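Dihydroorotase (Saccharomyces cerevisiae S288C, PDB 6L0A) catalyses the conversion of N-carbamoyl-L-aspartate to dihydroorotate, the third step of de novo pyrimidine biosynthesis, using two zinc ions per subunit. Local coordinates at residues C[119-124]-C[164-169]; C[88-93]-C[128-133]; C[336-341]-C[346-351]. One frame throughout, in Å; residues are numbered along the deposited sequence.

How the interactions relate
Along the chain, residues 88-93 come first, at the end of helix 82-90, and interaction 2 closes a loop of 34 residues from them to 128-133. Residues 119-124 lie within that loop, but their partner, 164-169, lies beyond it, and so interaction 1, closing 39 residues, crosses interaction 2. The two share helix 121-130, which interaction 1 joins near its start to helix 156-170 and interaction 2 near its end to helix 82-90, giving a row of three helices on the TIM-barrel-type domain. Interaction 3 follows much later, a short hairpin closing just four residues on the opposite side of the chain's centre, its nearest atoms about 24 Å from those of either other contact.

Interaction 1: C[119-124]-C[164-169]; sequences AFYPIF and LKKLHN
Y121 reaches across from the first turn of helix 121-130 to L167 and K166 on helix 156-170, a helix-to-helix contact in the outer layer of the TIM-barrel-type fold. Its first torsion, chi1 -93°, is rotated well past the usual staggered value near -60° and carries the ring out from CB toward the other helix. Toward the outer end of the ring, CE1 lies 3.9 Å from CD2 of L167, which approaches obliquely. The same methyl also lies 3.7 Å from F124 CE2 and 4.1 Å from Y121 OH, and so fills the corner between the two aromatic rings. At the tip, Y121 OH passes the K166 chain at about a right angle, 4.1 Å from K166 CE. The hydroxyl hydrogen-bonds to OD2 of D170, the carboxylate oxygen that also forms a salt bridge with K166 NZ, so D170 OD2 serves both polar ends. F171 adds an edge-to-face ring contact with Y121. F124 and L167 are buried: F124 packs on L134 and L167 on L136, both of strand 133-136, while helix 82-90 packs on the neighbouring I123 and helix 184-193 on L164.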
# COMPACT_ATOMS: atom_id res chain seq x y z
N ALA C 119 3.94 -32.79 -0.71
CA ALA C 119 2.77 -33.54 -0.26
C ALA C 119 1.67 -33.57 -1.30
O ALA C 119 0.79 -34.43 -1.23
CB ALA C 119 2.23 -32.95 1.04
N PHE C 120 1.68 -32.64 -2.26
CA PHE C 120 0.68 -32.62 -3.32
C PHE C 120 1.18 -33.25 -4.62
O PHE C 120 0.45 -33.24 -5.60
CB PHE C 120 0.19 -31.18 -3.56
CG PHE C 120 -0.51 -30.60 -2.37
CD1 PHE C 120 -1.87 -30.81 -2.18
CD2 PHE C 120 0.20 -29.91 -1.39
CE1 PHE C 120 -2.51 -30.32 -1.06
CE2 PHE C 120 -0.45 -29.42 -0.27
CZ PHE C 120 -1.80 -29.62 -0.10
N TYR C 121 2.39 -33.80 -4.64
CA TYR C 121 2.89 -34.40 -5.87
C TYR C 121 1.99 -35.52 -6.39
O TYR C 121 1.83 -35.62 -7.62
CB TYR C 121 4.34 -34.87 -5.67
CG TYR C 121 5.34 -33.81 -6.10
CD1 TYR C 121 5.14 -32.47 -5.79
CD2 TYR C 121 6.49 -34.15 -6.81
CE1 TYR C 121 6.04 -31.49 -6.19
CE2 TYR C 121 7.40 -33.18 -7.21
CZ TYR C 121 7.17 -31.85 -6.90
OH TYR C 121 8.07 -30.88 -7.28
N PRO C 122 1.37 -36.36 -5.56
CA PRO C 122 0.38 -37.31 -6.11
C PRO C 122 -0.78 -36.63 -6.82
O PRO C 122 -1.27 -37.15 -7.83
CB PRO C 122 -0.07 -38.09 -4.87
CG PRO C 122 1.11 -38.06 -3.98
CD PRO C 122 1.69 -36.67 -4.15
N ILE C 123 -1.24 -35.48 -6.32
CA ILE C 123 -2.27 -34.71 -7.03
C ILE C 123 -1.76 -34.26 -8.39
O ILE C 123 -2.44 -34.42 -9.41
CB ILE C 123 -2.73 -33.52 -6.18
CG1 ILE C 123 -3.24 -33.97 -4.80
CG2 ILE C 123 -3.81 -32.70 -6.94
CD1 ILE C 123 -4.50 -34.81 -4.85
N PHE C 124 -0.57 -33.65 -8.42
CA PHE C 124 -0.04 -33.13 -9.68
C PHE C 124 0.19 -34.25 -10.69
O PHE C 124 -0.00 -34.04 -11.90
CB PHE C 124 1.26 -32.36 -9.44
CG PHE C 124 1.13 -31.21 -8.48
CD1 PHE C 124 -0.08 -30.55 -8.34
CD2 PHE C 124 2.21 -30.80 -7.72
CE1 PHE C 124 -0.21 -29.48 -7.46
CE2 PHE C 124 2.08 -29.72 -6.82
CZ PHE C 124 0.88 -29.07 -6.70
N LEU C 164 7.86 -22.24 -9.04
CA LEU C 164 7.30 -22.45 -10.37
C LEU C 164 8.23 -23.29 -11.23
O LEU C 164 7.80 -24.23 -11.91
CB LEU C 164 7.02 -21.11 -11.04
CG LEU C 164 6.55 -21.16 -12.49
CD1 LEU C 164 5.23 -21.95 -12.59
CD2 LEU C 164 6.40 -19.76 -13.08
N LYS C 165 9.52 -22.93 -11.24
CA LYS C 165 10.45 -23.64 -12.11
C LYS C 165 10.59 -25.10 -11.68
O LYS C 165 10.66 -26.00 -12.53
CB LYS C 165 11.81 -22.94 -12.12
CG LYS C 165 11.83 -21.65 -12.94
CD LYS C 165 13.21 -21.02 -12.90
CE LYS C 165 13.16 -19.52 -12.69
NZ LYS C 165 14.53 -18.94 -12.57
N LYS C 166 10.62 -25.36 -10.38
CA LYS C 166 10.73 -26.73 -9.90
C LYS C 166 9.51 -27.56 -10.28
O LYS C 166 9.63 -28.72 -10.67
CB LYS C 166 10.95 -26.76 -8.39
CG LYS C 166 11.15 -28.18 -7.85
CD LYS C 166 11.50 -28.18 -6.38
CE LYS C 166 11.65 -29.60 -5.84
NZ LYS C 166 12.28 -30.51 -6.85
N LEU C 167 8.31 -26.97 -10.17
CA LEU C 167 7.10 -27.71 -10.56
C LEU C 167 7.11 -28.02 -12.05
O LEU C 167 6.73 -29.12 -12.46
CB LEU C 167 5.84 -26.91 -10.18
CG LEU C 167 5.49 -26.76 -8.70
CD1 LEU C 167 4.28 -25.82 -8.54
CD2 LEU C 167 5.21 -28.11 -8.04
N HIS C 168 7.53 -27.05 -12.87
CA HIS C 168 7.59 -27.26 -14.31
C HIS C 168 8.62 -28.34 -14.66
O HIS C 168 8.36 -29.19 -15.52
CB HIS C 168 7.91 -25.94 -15.00
CG HIS C 168 8.19 -26.05 -16.47
ND1 HIS C 168 7.33 -26.68 -17.34
CD2 HIS C 168 9.21 -25.58 -17.22
CE1 HIS C 168 7.82 -26.60 -18.57
NE2 HIS C 168 8.96 -25.94 -18.52
N ASN C 169 9.77 -28.32 -13.99
CA ASN C 169 10.77 -29.36 -14.21
C ASN C 169 10.25 -30.74 -13.80
O ASN C 169 10.39 -31.72 -14.55
CB ASN C 169 12.05 -29.02 -13.45
CG ASN C 169 13.23 -29.88 -13.87
OD1 ASN C 169 13.71 -29.78 -15.00
ND2 ASN C 169 13.68 -30.74 -12.97

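Interaction 2: C[88-93]-C[128-133]; sequences AAQQHA and QEENLV
A89 and E130 meet near the C-terminal ends of two helices of the TIM-barrel-type domain, 82-90 and 121-130, each closed by a Schellman motif, with positive phi at H92 and N131. The methyl of A89 is directed at the neighbouring helix and comes within 3.6 Å of E130 CB. E130 then folds over it: chi2 -74° bends the chain so that CG, CD and OE1 stay close to that methyl, with E130 OE1 3.7 Å from A89 CB. The CA atoms of A89 and E130 are 6.4 Å apart, the closest across the two segments. The bend delivers OE2 to the amide of Q90, whose NE2 donates a 2.9 Å hydrogen bond to E130 OE2. It arrives on the syn side, 16° out of the carboxylate plane, but the bond is far from straight, with 131° at the hydrogen. The stronger partner of OE2 is H86 ND1, so two side chains of helix 82-90 hold this oxygen. An alanine in place of E130 would probably leave Q90 NE2 and H86 ND1 without their shared acceptor and take away the CG-to-carboxylate part of the cover over the A89 methyl. On the buried side L132, which also leans on I85, closes the contact, its CD1 4.1 Å from A89 CB.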
# COMPACT_ATOMS: atom_id res chain seq x y z
N ALA C 88 -13.23 -36.52 -11.25
CA ALA C 88 -13.74 -35.24 -11.74
C ALA C 88 -13.34 -35.00 -13.19
O ALA C 88 -14.12 -34.47 -13.98
CB ALA C 88 -13.25 -34.10 -10.86
N ALA C 89 -12.11 -35.38 -13.54
CA ALA C 89 -11.63 -35.16 -14.90
C ALA C 89 -12.42 -35.98 -15.90
O ALA C 89 -12.85 -35.48 -16.95
CB ALA C 89 -10.14 -35.51 -15.00
N GLN C 90 -12.64 -37.26 -15.59
CA GLN C 90 -13.32 -38.13 -16.54
C GLN C 90 -14.78 -37.75 -16.71
O GLN C 90 -15.37 -38.02 -17.76
CB GLN C 90 -13.17 -39.59 -16.10
CG GLN C 90 -11.87 -40.21 -16.60
CD GLN C 90 -11.32 -41.29 -15.69
OE1 GLN C 90 -12.07 -42.12 -15.17
NE2 GLN C 90 -10.01 -41.28 -15.49
N GLN C 91 -15.38 -37.12 -15.70
CA GLN C 91 -16.73 -36.60 -15.82
C GLN C 91 -16.78 -35.19 -16.40
O GLN C 91 -17.87 -34.61 -16.48
CB GLN C 91 -17.42 -36.64 -14.46
CG GLN C 91 -17.64 -38.04 -13.94
CD GLN C 91 -18.44 -38.07 -12.65
OE1 GLN C 91 -19.26 -37.18 -12.40
NE2 GLN C 91 -18.22 -39.10 -11.84
N HIS C 92 -15.63 -34.65 -16.82
CA HIS C 92 -15.54 -33.30 -17.37
C HIS C 92 -16.14 -32.27 -16.42
O HIS C 92 -16.77 -31.30 -16.84
CB HIS C 92 -16.18 -33.23 -18.76
CG HIS C 92 -15.54 -34.14 -19.75
ND1 HIS C 92 -16.03 -35.41 -20.02
CD2 HIS C 92 -14.44 -33.99 -20.52
CE1 HIS C 92 -15.26 -35.98 -20.92
NE2 HIS C 92 -14.29 -35.14 -21.25
N ALA C 93 -15.95 -32.49 -15.12
CA ALA C 93 -16.50 -31.60 -14.11
C ALA C 93 -15.56 -30.45 -13.77
O ALA C 93 -16.02 -29.45 -13.21
CB ALA C 93 -16.84 -32.38 -12.84
N GLN C 128 -1.56 -34.28 -14.27
CA GLN C 128 -0.76 -34.40 -15.49
C GLN C 128 -1.32 -35.49 -16.40
O GLN C 128 -1.45 -35.30 -17.62
CB GLN C 128 0.70 -34.68 -15.14
CG GLN C 128 1.67 -34.66 -16.32
CD GLN C 128 3.13 -34.74 -15.89
OE1 GLN C 128 3.95 -33.90 -16.27
NE2 GLN C 128 3.46 -35.76 -15.09
N GLU C 129 -1.69 -36.63 -15.82
CA GLU C 129 -2.25 -37.71 -16.61
C GLU C 129 -3.60 -37.33 -17.22
O GLU C 129 -3.97 -37.86 -18.27
CB GLU C 129 -2.40 -38.96 -15.74
CG GLU C 129 -1.08 -39.58 -15.32
CD GLU C 129 -1.26 -40.61 -14.22
OE1 GLU C 129 -2.41 -40.81 -13.78
OE2 GLU C 129 -0.25 -41.20 -13.79
N GLU C 130 -4.34 -36.43 -16.59
CA GLU C 130 -5.67 -36.08 -17.07
C GLU C 130 -5.68 -34.81 -17.91
O GLU C 130 -6.75 -34.37 -18.33
CB GLU C 130 -6.64 -35.92 -15.89
CG GLU C 130 -6.86 -37.19 -15.05
CD GLU C 130 -7.73 -38.23 -15.74
OE1 GLU C 130 -8.20 -37.99 -16.88
OE2 GLU C 130 -7.94 -39.31 -15.14
N ASN C 131 -4.50 -34.22 -18.17
CA ASN C 131 -4.37 -33.00 -18.96
C ASN C 131 -5.17 -31.85 -18.36
O ASN C 131 -5.79 -31.06 -19.07
CB ASN C 131 -4.78 -33.24 -20.42
CG ASN C 131 -4.20 -32.18 -21.37
OD1 ASN C 131 -3.23 -31.49 -21.03
ND2 ASN C 131 -4.79 -32.05 -22.55
N LEU C 132 -5.14 -31.75 -17.03
CA LEU C 132 -5.75 -30.64 -16.31
C LEU C 132 -4.72 -29.54 -16.09
O LEU C 132 -3.52 -29.79 -16.05
CB LEU C 132 -6.31 -31.11 -14.96
CG LEU C 132 -7.47 -32.13 -14.93
CD1 LEU C 132 -7.73 -32.59 -13.51
CD2 LEU C 132 -8.75 -31.51 -15.52
N VAL C 133 -5.22 -28.30 -15.92
CA VAL C 133 -4.34 -27.14 -15.77
C VAL C 133 -4.10 -26.90 -14.29
O VAL C 133 -5.03 -26.97 -13.49
CB VAL C 133 -4.98 -25.90 -16.44
CG1 VAL C 133 -4.16 -24.65 -16.12
CG2 VAL C 133 -5.13 -26.11 -17.95

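Interaction 3: C[336-341]-C[346-351]; sequences QVISDG and IIPFKA
I338 and I346 form the antiparallel hydrogen-bonded pair of a two-strand beta hairpin, joined by two short, nearly straight backbone bonds. I338 N donates to I346 O at 2.7 Å, with 169° at the hydrogen, and I346 N returns to I338 O at 2.6 Å. Just past the pair an ST turn, S339 OG accepting from G341 N, leads into the hairpin loop, where I344 O also bonds to S339 OG. The packing is tight on the face that carries both isoleucine side chains: I338 CG1, set anti to its own carbonyl carbon (chi1 -49°), lies 3.8 Å from CG of the P348 ring, crossing it obliquely. I346, buried, continues inward onto M22, L25 and V26 of helix 20-32, with its side chain about 11 Å from the bound malate. In the other direction the paired bonds stop but the chains stay close, and the exposed side is that of V337 and Q336. V337 CA makes a CA-H...O contact with I346 O at 3.5 Å; looser is its CG2, 4.2 Å from CD1 of I347, which also packs on Y270 of the second subunit. Q336 meets the segment after the strand, its O 3.5 Å from P348 CD. Its side chain starts away, but OE1 comes back to the A351 methyl. A type II turn from P348 to A351 sets that methyl, A351 CB, 3.8 Å from Q336 O.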
# COMPACT_ATOMS: atom_id res chain seq x y z
N GLN C 336 -20.20 5.06 -10.86
CA GLN C 336 -19.56 5.16 -9.55
C GLN C 336 -19.75 3.90 -8.73
O GLN C 336 -18.87 3.54 -7.93
CB GLN C 336 -20.11 6.36 -8.77
CG GLN C 336 -19.79 7.71 -9.40
CD GLN C 336 -18.31 8.02 -9.40
OE1 GLN C 336 -17.56 7.51 -8.56
NE2 GLN C 336 -17.88 8.87 -10.32
N VAL C 337 -20.89 3.23 -8.89
CA VAL C 337 -21.25 2.05 -8.11
C VAL C 337 -21.91 1.03 -9.04
O VAL C 337 -22.53 1.40 -10.04
CB VAL C 337 -22.19 2.43 -6.94
CG1 VAL C 337 -22.49 1.23 -6.07
CG2 VAL C 337 -21.58 3.54 -6.09
N ILE C 338 -21.73 -0.25 -8.72
CA ILE C 338 -22.48 -1.34 -9.33
C ILE C 338 -23.31 -1.97 -8.21
O ILE C 338 -22.75 -2.43 -7.21
CB ILE C 338 -21.56 -2.38 -9.99
CG1 ILE C 338 -20.53 -1.71 -10.90
CG2 ILE C 338 -22.37 -3.40 -10.78
CD1 ILE C 338 -21.08 -1.24 -12.22
N SER C 339 -24.63 -2.00 -8.39
CA SER C 339 -25.52 -2.40 -7.31
C SER C 339 -26.61 -3.32 -7.84
O SER C 339 -26.99 -3.25 -9.01
CB SER C 339 -26.16 -1.18 -6.64
OG SER C 339 -26.94 -1.57 -5.52
N ASP C 340 -27.12 -4.18 -6.95
CA ASP C 340 -28.28 -5.01 -7.23
C ASP C 340 -29.58 -4.39 -6.73
O ASP C 340 -30.63 -5.03 -6.82
CB ASP C 340 -28.10 -6.41 -6.63
CG ASP C 340 -28.09 -6.42 -5.10
OD1 ASP C 340 -28.09 -5.34 -4.47
OD2 ASP C 340 -28.08 -7.53 -4.53
N GLY C 341 -29.53 -3.18 -6.19
CA GLY C 341 -30.71 -2.54 -5.66
C GLY C 341 -31.19 -3.08 -4.33
O GLY C 341 -32.19 -2.57 -3.80
N ILE C 346 -21.02 -2.50 -5.24
CA ILE C 346 -19.62 -2.74 -5.57
C ILE C 346 -19.06 -1.50 -6.25
O ILE C 346 -19.71 -0.93 -7.13
CB ILE C 346 -19.45 -3.96 -6.50
CG1 ILE C 346 -20.03 -5.22 -5.87
CG2 ILE C 346 -17.97 -4.16 -6.86
CD1 ILE C 346 -20.43 -6.24 -6.93
N ILE C 347 -17.85 -1.11 -5.87
CA ILE C 347 -17.13 -0.04 -6.55
C ILE C 347 -16.36 -0.67 -7.71
O ILE C 347 -15.43 -1.46 -7.45
CB ILE C 347 -16.20 0.71 -5.60
CG1 ILE C 347 -16.91 1.01 -4.28
CG2 ILE C 347 -15.72 1.99 -6.25
CD1 ILE C 347 -18.09 1.99 -4.43
N PRO C 348 -16.70 -0.38 -8.96
CA PRO C 348 -15.97 -0.96 -10.08
C PRO C 348 -14.61 -0.30 -10.28
O PRO C 348 -14.36 0.83 -9.87
CB PRO C 348 -16.89 -0.68 -11.28
CG PRO C 348 -17.55 0.65 -10.89
CD PRO C 348 -17.76 0.55 -9.41
N PHE C 349 -13.73 -1.06 -10.94
CA PHE C 349 -12.43 -0.54 -11.33
C PHE C 349 -12.58 0.73 -12.17
O PHE C 349 -13.41 0.77 -13.09
CB PHE C 349 -11.67 -1.61 -12.11
CG PHE C 349 -10.30 -1.21 -12.54
CD1 PHE C 349 -9.38 -0.75 -11.61
CD2 PHE C 349 -9.93 -1.30 -13.87
CE1 PHE C 349 -8.12 -0.39 -12.01
CE2 PHE C 349 -8.67 -0.95 -14.28
CZ PHE C 349 -7.76 -0.48 -13.35
N LYS C 350 -11.80 1.75 -11.84
CA LYS C 350 -11.73 3.00 -12.61
C LYS C 350 -13.08 3.72 -12.63
O LYS C 350 -13.42 4.39 -13.62
CB LYS C 350 -11.23 2.76 -14.03
CG LYS C 350 -9.72 2.62 -14.14
CD LYS C 350 -9.29 2.21 -15.53
CE LYS C 350 -9.74 3.21 -16.58
NZ LYS C 350 -8.94 4.47 -16.55
N ALA C 351 -13.84 3.58 -11.55
CA ALA C 351 -15.15 4.20 -11.43
C ALA C 351 -15.09 5.68 -11.79
O ALA C 351 -14.21 6.42 -11.33
CB ALA C 351 -15.68 4.02 -10.01